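Local structure of lipoprotein LpqN (Mycobacterium tuberculosis, 6E5F) at residues A[141-152]-A[168-176]; A[111-121]-A[206-216]. The protein supports cell envelope biogenesis, binds a dodecyl trehaloside lipid, interacts with periplasmic domains of mycolate transporters, and serves as a virulence factor. All blocks are in the same frame, centred on the assembly; numbering follows the deposited sequence.

Contact 1: A[141-152]-A[168-176]; sequences APGELKNLPGFQ and WQLGGSYSK. With L6T (alpha-D-glucopyranosyl 6-O-dodecyl-alpha-D-glucopyranoside), chain B.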
# COMPACT_ATOMS: atom_id res chain seq x y z
N ALA A 141 -0.93 6.32 9.02
CA ALA A 141 -0.61 5.89 7.66
C ALA A 141 0.23 6.90 6.86
O ALA A 141 1.14 6.45 6.14
CB ALA A 141 -1.91 5.58 6.91
N PRO A 142 -0.00 8.21 6.92
CA PRO A 142 0.79 9.12 6.08
C PRO A 142 2.25 9.25 6.50
O PRO A 142 3.05 9.76 5.71
CB PRO A 142 0.04 10.45 6.15
CG PRO A 142 -0.87 10.35 7.29
CD PRO A 142 -1.11 8.90 7.60
N GLY A 143 2.63 8.79 7.70
CA GLY A 143 3.96 9.06 8.20
C GLY A 143 5.06 8.53 7.30
O GLY A 143 6.07 9.21 7.07
N GLU A 144 4.90 7.32 6.77
CA GLU A 144 5.97 6.67 6.02
C GLU A 144 6.34 7.47 4.78
O GLU A 144 7.52 7.79 4.58
CB GLU A 144 5.55 5.24 5.65
CG GLU A 144 6.62 4.47 4.89
CD GLU A 144 6.19 3.07 4.51
OE1 GLU A 144 6.97 2.37 3.83
OE2 GLU A 144 5.07 2.67 4.90
N LEU A 145 5.37 7.78 3.93
CA LEU A 145 5.67 8.53 2.72
C LEU A 145 6.22 9.91 3.05
O LEU A 145 7.14 10.40 2.39
CB LEU A 145 4.43 8.67 1.83
CG LEU A 145 3.81 7.42 1.19
CD1 LEU A 145 3.24 7.76 -0.18
CD2 LEU A 145 4.78 6.25 1.10
N LYS A 146 5.67 10.55 4.08
CA LYS A 146 6.13 11.89 4.44
C LYS A 146 7.59 11.90 4.88
O LYS A 146 8.22 12.96 4.87
CB LYS A 146 5.23 12.49 5.51
CG LYS A 146 3.84 12.85 5.00
CD LYS A 146 2.91 13.28 6.13
CE LYS A 146 3.34 14.61 6.74
NZ LYS A 146 2.49 14.97 7.91
N ASN A 147 8.14 10.75 5.26
CA ASN A 147 9.54 10.64 5.65
C ASN A 147 10.47 10.35 4.47
O ASN A 147 11.69 10.30 4.66
CB ASN A 147 9.72 9.54 6.70
CG ASN A 147 9.13 9.92 8.05
OD1 ASN A 147 8.92 11.09 8.34
ND2 ASN A 147 8.88 8.91 8.89
N LEU A 148 9.92 10.14 3.27
CA LEU A 148 10.76 9.89 2.11
C LEU A 148 11.61 11.12 1.80
O LEU A 148 11.17 12.25 2.00
CB LEU A 148 9.88 9.57 0.90
CG LEU A 148 9.95 8.19 0.23
CD1 LEU A 148 10.50 7.09 1.13
CD2 LEU A 148 8.56 7.81 -0.27
N PRO A 149 12.83 10.92 1.29
CA PRO A 149 13.70 12.07 0.99
C PRO A 149 13.06 13.01 -0.02
O PRO A 149 12.73 12.61 -1.14
CB PRO A 149 14.96 11.41 0.41
CG PRO A 149 14.95 10.02 0.93
CD PRO A 149 13.51 9.64 1.02
N GLY A 150 12.90 14.26 0.38
CA GLY A 150 12.33 15.26 -0.50
C GLY A 150 10.91 14.96 -0.92
O GLY A 150 10.49 15.38 -2.01
N PHE A 151 10.15 14.25 -0.10
CA PHE A 151 8.76 14.00 -0.44
C PHE A 151 7.99 15.31 -0.50
O PHE A 151 8.18 16.20 0.33
CB PHE A 151 8.10 13.07 0.58
CG PHE A 151 6.66 12.79 0.29
CD1 PHE A 151 6.30 11.86 -0.67
CD2 PHE A 151 5.66 13.47 0.97
CE1 PHE A 151 4.97 11.61 -0.95
CE2 PHE A 151 4.33 13.21 0.69
CZ PHE A 151 3.98 12.29 -0.27
N GLN A 152 7.12 15.42 -1.50
CA GLN A 152 6.25 16.58 -1.65
C GLN A 152 4.89 16.06 -2.09
O GLN A 152 4.78 15.38 -3.11
CB GLN A 152 6.83 17.57 -2.66
CG GLN A 152 7.22 16.95 -4.00
CD GLN A 152 8.43 17.61 -4.62
OE1 GLN A 152 9.49 16.99 -4.75
NE2 GLN A 152 8.29 18.87 -5.01
N TRP A 168 -6.85 4.82 3.92
CA TRP A 168 -6.20 6.12 3.80
C TRP A 168 -5.30 6.05 2.59
O TRP A 168 -4.62 5.05 2.37
CB TRP A 168 -5.35 6.43 5.04
CG TRP A 168 -4.98 7.87 5.06
CD1 TRP A 168 -3.85 8.44 4.56
CD2 TRP A 168 -5.77 8.93 5.59
NE1 TRP A 168 -3.89 9.80 4.75
CE2 TRP A 168 -5.06 10.12 5.38
CE3 TRP A 168 -7.01 8.97 6.23
CZ2 TRP A 168 -5.55 11.36 5.79
CZ3 TRP A 168 -7.50 10.20 6.63
CH2 TRP A 168 -6.77 11.38 6.41
N GLN A 169 -5.27 7.13 1.81
CA GLN A 169 -4.39 7.17 0.66
C GLN A 169 -3.68 8.51 0.62
O GLN A 169 -4.30 9.56 0.85
CB GLN A 169 -5.14 6.95 -0.66
CG GLN A 169 -4.25 7.00 -1.89
CD GLN A 169 -4.91 6.40 -3.12
OE1 GLN A 169 -5.43 5.28 -3.08
NE2 GLN A 169 -4.88 7.13 -4.23
N LEU A 170 -2.39 8.47 0.35
CA LEU A 170 -1.67 9.69 0.03
C LEU A 170 -0.67 9.40 -1.07
O LEU A 170 -0.17 8.28 -1.22
CB LEU A 170 -0.99 10.32 1.24
CG LEU A 170 0.35 9.75 1.68
CD1 LEU A 170 1.06 10.74 2.61
CD2 LEU A 170 0.18 8.40 2.33
N GLY A 171 -0.40 10.43 -1.86
CA GLY A 171 0.54 10.33 -2.95
C GLY A 171 1.30 11.63 -3.11
O GLY A 171 0.93 12.66 -2.56
N GLY A 172 2.38 11.53 -3.86
CA GLY A 172 3.18 12.71 -4.15
C GLY A 172 4.39 12.32 -4.96
O GLY A 172 4.38 11.31 -5.67
N SER A 173 5.42 13.15 -4.86
CA SER A 173 6.66 12.92 -5.58
C SER A 173 7.82 12.94 -4.59
O SER A 173 7.74 13.56 -3.53
CB SER A 173 6.90 14.00 -6.63
OG SER A 173 5.87 14.00 -7.60
N TYR A 174 8.89 12.24 -4.96
CA TYR A 174 10.14 12.30 -4.21
C TYR A 174 11.27 12.09 -5.20
O TYR A 174 11.07 11.65 -6.33
CB TYR A 174 10.18 11.29 -3.05
CG TYR A 174 10.58 9.88 -3.40
CD1 TYR A 174 9.83 9.11 -4.27
CD2 TYR A 174 11.71 9.30 -2.83
CE1 TYR A 174 10.20 7.81 -4.59
CE2 TYR A 174 12.08 8.00 -3.14
CZ TYR A 174 11.32 7.26 -4.02
OH TYR A 174 11.68 5.97 -4.33
N SER A 175 12.48 12.45 -4.77
CA SER A 175 13.67 12.36 -5.61
C SER A 175 14.52 11.18 -5.17
O SER A 175 14.82 11.04 -3.98
CB SER A 175 14.49 13.65 -5.52
OG SER A 175 13.80 14.73 -6.12
N LYS A 176 14.89 10.34 -6.13
CA LYS A 176 15.76 9.20 -5.87
C LYS A 176 16.79 9.13 -6.99
O LYS A 176 16.42 9.05 -8.16
CB LYS A 176 14.96 7.90 -5.80
CG LYS A 176 15.82 6.64 -5.79
CD LYS A 176 15.12 5.48 -5.10
CE LYS A 176 15.95 4.21 -5.20
NZ LYS A 176 15.51 3.18 -4.21
C1 L6T B . 2.82 17.09 -5.44
C2 L6T B . 4.12 16.84 -6.18
C3 L6T B . 3.82 16.62 -7.65
C4 L6T B . 2.86 15.45 -7.78
C5 L6T B . 1.59 15.80 -7.02
C6 L6T B . 0.52 14.67 -7.20
CAA L6T B . 1.14 18.66 -5.02
CAO L6T B . 2.58 20.23 -3.94
CAP L6T B . 3.20 20.61 -2.59
CAR L6T B . 1.78 21.40 -4.49
CAT L6T B . 1.19 21.00 -5.83
CAV L6T B . 0.31 19.79 -5.61
CAX L6T B . 0.30 12.44 -6.54
CAY L6T B . -0.12 11.54 -7.74
CAZ L6T B . -0.34 10.20 -7.05
CBA L6T B . -1.17 9.34 -8.00
CBB L6T B . -0.69 7.94 -7.59
CBC L6T B . -1.87 7.02 -7.65
CBD L6T B . -1.40 5.63 -7.09
CBE L6T B . -2.66 4.93 -6.63
CBF L6T B . -2.73 4.79 -5.07
CBG L6T B . -1.81 3.63 -4.61
CBH L6T B . -2.22 2.32 -5.26
CBI L6T B . -3.73 2.08 -5.30
O1 L6T B . 2.20 18.29 -5.92
O2 L6T B . 4.98 17.98 -6.04
O3 L6T B . 5.04 16.34 -8.35
O4 L6T B . 2.58 15.24 -9.16
O5 L6T B . 1.91 15.98 -5.62
O6 L6T B . 1.20 13.48 -6.93
OAN L6T B . 1.72 19.09 -3.77
OAQ L6T B . 2.15 20.83 -1.64
OAS L6T B . 2.63 22.54 -4.66
OAU L6T B . 0.41 22.08 -6.36
OAW L6T B . -0.24 19.37 -6.87
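Leu170 of strand 168-176 packs against the short helix 143-146 on the face of the sheet turned from the lipid. Its CB points from the strand toward the helix. CG lies between the backbone N and the carbonyl carbon (chi1 81°) and meets Leu145 CD1. Leu170 CD1 reaches Pro142 CB at 3.7 Å, and Leu170 CD2 lies against Leu145 CG at 3.9 Å. The Leu145 and Leu170 side chains lie alongside each other and run in opposing directions. Beside them the indole of Trp168 lies against Ala141 CB and the Pro142 ring, and its NE1 is hydrogen-bonded to the backbone O of Asp156. The type II turn Leu148-Phe151 then returns the chain to the strand edge. Here Gln152 and Ser173 form an antiparallel hydrogen-bonded pair, with Gln152 N to Ser173 O at 2.8 Å and Ser173 N to Gln152 O at 2.9 Å. The helix lies on the antiparallel sheet of the LpqN domain, a family placed in the Mog1p/PsbP clan. Phe151 CE1 rests 3.8 Å from Gly172 CA, where the strand has no side chain on that side. Leu148 CG sits over one face of the Tyr174 ring, 4.1 Å from its centroid, a CH-pi contact. Pro149 O lies at the edge of that ring. On the opposite face of the sheet, Ser173 OG and O3 of the trehaloside share a 2.6 Å hydrogen bond.

Contact 2: A[111-121]-A[206-216]; sequences QPADPNDPPTI and LDDETMTLMDA
Leu206 starts the contact at the end of strand 195-206, with its branch crossing the Asp117 side chain. Leu206 CD2 lies 3.6 Å from Asp117 OD2, an oxygen that is salt-bridged to Arg181. Leu206 N donates to water 2, which donates to Asp117 O and Glu209 OE2. After the 3-10 turn 207-208 comes Glu209, at the N-cap position of helix 210-216. Its CG is anti to the carbonyl carbon (chi1 -69°), and the extended chain beyond carries the carboxylate across to the loop 111-119. Glu209 OE1 accepts from Ala113 N at 3.0 Å in a nearly straight bond (171°). The donor stands above the carboxylate plane, 44° out of it. Glu209 OE2 is 2.7 Å from water 1, which accepts from Asp114 N. This buried carboxylate thus ties loop and helix start together, directly and through water. The Pro119 ring lies across the Glu209 side chain, nearly perpendicular to it, and Pro119 CD is 3.6 Å from Glu209 OE1. Further on, Thr212 comes near the same proline. Leu213 CD2 reaches Pro119 CB at 4.1 Å and also touches Ile121 CG1. Met214 turns from strand 120-121 and touches the bound trehaloside. Ala216 CB ends the series, 3.8 Å from Ile121 CD1. The arrangement is a helix packed on the antiparallel sheet of the LpqN fold, at the border of its lipid pocket.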
# COMPACT_ATOMS: atom_id res chain seq x y z
N GLN A 111 4.39 -2.24 -20.47
CA GLN A 111 4.89 -1.36 -21.53
C GLN A 111 5.65 -0.19 -20.92
O GLN A 111 5.34 0.98 -21.18
CB GLN A 111 3.75 -0.88 -22.42
CG GLN A 111 3.20 -1.97 -23.33
CD GLN A 111 1.78 -1.70 -23.78
OE1 GLN A 111 1.19 -0.67 -23.45
NE2 GLN A 111 1.21 -2.64 -24.53
N PRO A 112 6.66 -0.46 -20.11
CA PRO A 112 7.40 0.62 -19.45
C PRO A 112 8.34 1.33 -20.41
O PRO A 112 8.89 0.74 -21.35
CB PRO A 112 8.20 -0.11 -18.37
CG PRO A 112 8.46 -1.45 -18.97
CD PRO A 112 7.23 -1.78 -19.78
N ALA A 113 8.53 2.63 -20.15
CA ALA A 113 9.52 3.39 -20.90
C ALA A 113 10.93 2.87 -20.63
O ALA A 113 11.79 2.92 -21.51
CB ALA A 113 9.43 4.87 -20.54
N ASP A 114 11.17 2.38 -19.41
CA ASP A 114 12.46 1.80 -19.03
C ASP A 114 12.19 0.43 -18.43
O ASP A 114 11.72 0.34 -17.28
CB ASP A 114 13.17 2.70 -18.02
CG ASP A 114 14.54 2.18 -17.63
OD1 ASP A 114 14.93 1.10 -18.12
OD2 ASP A 114 15.22 2.85 -16.83
N PRO A 115 12.45 -0.66 -19.16
CA PRO A 115 12.15 -1.99 -18.61
C PRO A 115 12.91 -2.30 -17.33
O PRO A 115 12.50 -3.21 -16.60
CB PRO A 115 12.53 -2.94 -19.75
CG PRO A 115 13.50 -2.18 -20.58
CD PRO A 115 13.09 -0.74 -20.49
N ASN A 116 13.98 -1.57 -17.04
CA ASN A 116 14.69 -1.72 -15.77
C ASN A 116 14.06 -0.91 -14.65
O ASN A 116 14.54 -0.99 -13.51
CB ASN A 116 16.16 -1.31 -15.94
CG ASN A 116 16.99 -2.38 -16.61
OD1 ASN A 116 17.64 -3.19 -15.93
ND2 ASN A 116 16.99 -2.40 -17.93
N ASP A 117 13.02 -0.13 -14.93
CA ASP A 117 12.36 0.70 -13.92
C ASP A 117 10.90 0.88 -14.30
O ASP A 117 10.45 2.00 -14.58
CB ASP A 117 13.08 2.05 -13.80
CG ASP A 117 12.69 2.80 -12.55
OD1 ASP A 117 11.87 2.28 -11.77
OD2 ASP A 117 13.22 3.91 -12.34
N PRO A 118 10.12 -0.20 -14.31
CA PRO A 118 8.73 -0.11 -14.76
C PRO A 118 7.82 0.36 -13.64
O PRO A 118 8.11 0.15 -12.46
CB PRO A 118 8.41 -1.57 -15.13
CG PRO A 118 9.24 -2.37 -14.17
CD PRO A 118 10.52 -1.58 -14.00
N PRO A 119 6.69 1.00 -13.98
CA PRO A 119 5.69 1.29 -12.95
C PRO A 119 5.21 0.01 -12.29
O PRO A 119 4.98 -1.01 -12.95
CB PRO A 119 4.56 1.96 -13.74
CG PRO A 119 5.20 2.49 -14.97
CD PRO A 119 6.31 1.52 -15.30
N THR A 120 5.06 0.06 -10.97
CA THR A 120 4.64 -1.10 -10.20
C THR A 120 3.71 -0.67 -9.08
O THR A 120 3.80 0.44 -8.55
CB THR A 120 5.84 -1.82 -9.56
OG1 THR A 120 6.48 -0.95 -8.62
CG2 THR A 120 6.83 -2.27 -10.61
N ILE A 121 2.81 -1.58 -8.71
CA ILE A 121 2.00 -1.46 -7.51
C ILE A 121 2.16 -2.78 -6.75
O ILE A 121 1.77 -3.84 -7.25
CB ILE A 121 0.53 -1.15 -7.81
CG1 ILE A 121 0.43 0.15 -8.63
CG2 ILE A 121 -0.27 -1.04 -6.51
CD1 ILE A 121 -0.98 0.53 -9.04
N LEU A 206 8.44 6.32 -12.36
CA LEU A 206 9.09 7.56 -12.77
C LEU A 206 8.03 8.62 -13.05
O LEU A 206 6.91 8.32 -13.47
CB LEU A 206 9.93 7.33 -14.02
CG LEU A 206 11.18 6.46 -13.82
CD1 LEU A 206 11.70 5.95 -15.15
CD2 LEU A 206 12.26 7.25 -13.09
N ASP A 207 8.40 9.88 -12.79
CA ASP A 207 7.47 11.00 -12.93
C ASP A 207 6.72 10.97 -14.25
O ASP A 207 5.51 11.20 -14.30
CB ASP A 207 8.24 12.32 -12.79
CG ASP A 207 7.35 13.53 -13.00
OD1 ASP A 207 6.49 13.78 -12.13
OD2 ASP A 207 7.52 14.23 -14.02
N ASP A 208 7.42 10.67 -15.35
CA ASP A 208 6.79 10.72 -16.66
C ASP A 208 5.73 9.65 -16.85
O ASP A 208 4.96 9.74 -17.82
CB ASP A 208 7.85 10.64 -17.76
CG ASP A 208 7.32 11.09 -19.11
OD1 ASP A 208 6.78 12.21 -19.19
OD2 ASP A 208 7.47 10.33 -20.09
N GLU A 209 5.66 8.64 -15.98
CA GLU A 209 4.65 7.59 -16.06
C GLU A 209 3.61 7.70 -14.95
O GLU A 209 2.98 6.71 -14.57
CB GLU A 209 5.31 6.21 -16.11
CG GLU A 209 6.06 5.99 -17.42
CD GLU A 209 6.97 4.77 -17.41
OE1 GLU A 209 6.66 3.79 -18.11
OE2 GLU A 209 8.00 4.81 -16.70
N THR A 210 3.41 8.91 -14.43
CA THR A 210 2.44 9.13 -13.36
C THR A 210 1.05 8.68 -13.77
O THR A 210 0.33 8.06 -12.97
CB THR A 210 2.43 10.62 -12.98
OG1 THR A 210 3.67 10.97 -12.36
CG2 THR A 210 1.29 10.92 -12.04
N MET A 211 0.63 9.00 -15.00
CA MET A 211 -0.73 8.67 -15.41
C MET A 211 -0.96 7.17 -15.47
O MET A 211 -2.09 6.71 -15.25
CB MET A 211 -1.04 9.30 -16.77
CG MET A 211 -2.50 9.18 -17.19
SD MET A 211 -3.63 10.13 -16.15
CE MET A 211 -3.09 11.80 -16.52
N THR A 212 0.08 6.39 -15.78
CA THR A 212 -0.07 4.94 -15.77
C THR A 212 -0.47 4.44 -14.39
O THR A 212 -1.33 3.57 -14.26
CB THR A 212 1.24 4.28 -16.22
OG1 THR A 212 1.65 4.85 -17.47
CG2 THR A 212 1.05 2.78 -16.40
N LEU A 213 0.15 4.98 -13.33
CA LEU A 213 -0.24 4.62 -11.98
C LEU A 213 -1.68 5.02 -11.69
O LEU A 213 -2.45 4.24 -11.11
CB LEU A 213 0.68 5.30 -10.96
CG LEU A 213 2.13 4.84 -10.87
CD1 LEU A 213 2.83 5.59 -9.75
CD2 LEU A 213 2.22 3.33 -10.65
N MET A 214 -2.06 6.24 -12.08
CA MET A 214 -3.39 6.73 -11.75
C MET A 214 -4.47 5.88 -12.43
O MET A 214 -5.50 5.59 -11.82
CB MET A 214 -3.52 8.20 -12.15
CG MET A 214 -2.47 9.10 -11.50
SD MET A 214 -2.76 10.86 -11.72
CE MET A 214 -4.23 11.08 -10.73
N ASP A 215 -4.24 5.48 -13.68
CA ASP A 215 -5.20 4.62 -14.36
C ASP A 215 -5.37 3.30 -13.61
O ASP A 215 -6.50 2.84 -13.39
CB ASP A 215 -4.74 4.36 -15.80
CG ASP A 215 -4.85 5.60 -16.68
OD1 ASP A 215 -5.65 6.50 -16.34
OD2 ASP A 215 -4.15 5.66 -17.71
N ALA A 216 -4.26 2.68 -13.21
CA ALA A 216 -4.34 1.41 -12.49
C ALA A 216 -5.06 1.58 -11.16
O ALA A 216 -5.78 0.68 -10.72
CB ALA A 216 -2.94 0.86 -12.26
O HOH W 1 9.64 2.70 -17.03
O HOH W 2 8.50 4.04 -13.99

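How the contacts relate
Both contacts reach the same antiparallel sheet and set a helix on it. Helix 143-146 lies on the face turned from the lipid, helix 210-223 on the side of the lipid pocket. Their centres are about 17 Å apart, and their nearest atoms about 5 Å, without touching. Each is partly buried. Contact 1 lies nearer the centre of the molecule and joins a helix and a turn to strand 165-176, largely by apolar packing with one backbone pair at the strand edge. Contact 2 lies farther out. It relies on a carboxylate and waters at its loop end and becomes apolar along the helix. Both contribute to the lipid pocket: contact 1 supplies five of its residues, contact 2 supplies Met214.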